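Local coordinates for HmuY protein (Prevotella intermedia, PDB 6R2H) that probably binds heme as a hemophore-like protein of the HmuY family, serving heme acquisition by the bacterium, at residues A63-P66 against K67-I71. Numbering follows the deposited sequence.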
# COMPACT_ATOMS: atom_id res chain seq x y z
N ALA A 63 -13.76 -5.27 -11.32
CA ALA A 63 -14.80 -4.40 -11.84
C ALA A 63 -15.49 -3.64 -10.71
O ALA A 63 -16.10 -2.60 -10.95
CB ALA A 63 -15.78 -5.20 -12.65
N ASP A 64 -15.39 -4.14 -9.47
CA ASP A 64 -16.06 -3.51 -8.34
C ASP A 64 -15.19 -2.45 -7.67
O ASP A 64 -15.66 -1.75 -6.77
CB ASP A 64 -16.50 -4.52 -7.28
CG ASP A 64 -17.29 -5.71 -7.79
OD1 ASP A 64 -16.71 -6.50 -8.55
OD2 ASP A 64 -18.45 -5.84 -7.40
N LEU A 65 -13.93 -2.32 -8.11
CA LEU A 65 -12.98 -1.40 -7.51
C LEU A 65 -13.45 0.04 -7.71
O LEU A 65 -14.12 0.34 -8.70
CB LEU A 65 -11.59 -1.61 -8.14
CG LEU A 65 -10.88 -2.89 -7.67
CD1 LEU A 65 -9.43 -2.95 -8.15
CD2 LEU A 65 -10.94 -3.02 -6.16
N PRO A 66 -13.16 0.97 -6.77
CA PRO A 66 -13.47 2.39 -6.96
C PRO A 66 -13.01 2.88 -8.33
O PRO A 66 -12.07 2.34 -8.93
CB PRO A 66 -12.74 3.08 -5.81
CG PRO A 66 -12.71 2.03 -4.73
CD PRO A 66 -12.54 0.72 -5.46
N LYS A 67 -13.71 3.91 -8.81
CA LYS A 67 -13.71 4.28 -10.22
C LYS A 67 -12.41 5.00 -10.55
O LYS A 67 -11.82 4.77 -11.60
CB LYS A 67 -14.87 5.23 -10.50
CG LYS A 67 -16.28 4.64 -10.46
CD LYS A 67 -16.57 3.68 -11.58
CE LYS A 67 -17.98 3.13 -11.47
NZ LYS A 67 -18.16 1.92 -12.31
N LYS A 68 -12.01 5.90 -9.65
CA LYS A 68 -10.86 6.77 -9.84
C LYS A 68 -9.91 6.61 -8.66
O LYS A 68 -10.21 7.05 -7.55
CB LYS A 68 -11.33 8.21 -10.07
CG LYS A 68 -11.79 8.48 -11.50
CD LYS A 68 -12.50 9.80 -11.70
CE LYS A 68 -13.37 9.81 -12.94
NZ LYS A 68 -14.43 10.85 -12.87
N TRP A 69 -8.75 6.00 -8.92
CA TRP A 69 -7.71 5.89 -7.92
C TRP A 69 -6.37 5.72 -8.63
O TRP A 69 -6.32 5.27 -9.76
CB TRP A 69 -7.99 4.74 -6.94
CG TRP A 69 -7.97 3.37 -7.56
CD1 TRP A 69 -8.95 2.77 -8.30
CD2 TRP A 69 -6.88 2.42 -7.51
NE1 TRP A 69 -8.56 1.52 -8.70
CE2 TRP A 69 -7.29 1.28 -8.23
CE3 TRP A 69 -5.61 2.43 -6.92
CZ2 TRP A 69 -6.47 0.16 -8.38
CZ3 TRP A 69 -4.80 1.32 -7.06
CH2 TRP A 69 -5.23 0.20 -7.78
N ASP A 70 -5.28 6.06 -7.91
CA ASP A 70 -3.93 5.98 -8.43
C ASP A 70 -3.11 4.99 -7.61
O ASP A 70 -2.42 4.14 -8.19
CB ASP A 70 -3.29 7.37 -8.47
CG ASP A 70 -4.08 8.32 -9.34
OD1 ASP A 70 -4.26 7.99 -10.54
OD2 ASP A 70 -4.55 9.36 -8.80
N ILE A 71 -3.20 5.12 -6.28
CA ILE A 71 -2.50 4.25 -5.34
C ILE A 71 -3.47 3.81 -4.25
O ILE A 71 -4.48 4.46 -3.99
CB ILE A 71 -1.22 4.90 -4.75
CG1 ILE A 71 -1.55 6.10 -3.85
CG2 ILE A 71 -0.24 5.25 -5.85
CD1 ILE A 71 -0.35 6.74 -3.17
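Trp69 turns the edge of its indole to the chain that has just passed, and the carbonyl O of Pro66 lies close to the ring plane there, abutting the five-membered ring 3.2 Å from Trp69 CD1. The same oxygen stays 3.6 Å from Trp69 NE1, and no hydrogen bond crosses this local turn. The indole gets there because its CG stands between the backbone N and the carbonyl carbon (chi1 66°), which swings the ring back beside the carbonyl of Pro66. Farther round, Leu65 CD1 approaches Trp69 CZ2 obliquely, at 4.3 Å, a loose apolar touch. Between these two side chains the backbone bends through Pro66 and Lys67. Lys67 and Lys68 set off away from Leu65 and Pro66, though Lys67 CB still lies 3.7 Å from Pro66 C; both lysines are exposed, while Pro66 and Trp69 are buried. Tyr20 meets the Trp69 ring edge-to-face, and Pro66 rests on Tyr20, Glu29 and Gln31. The turn thus packs the connection from strand 50-56 against strands 17-21 and 28-32, with Leu65 and Trp69 reaching Arg79 of strand 77-80. The chain then enters strand 71-74 of the same four-stranded antiparallel sheet through a classic beta bulge, Asp70 and Ile71 facing Ile21.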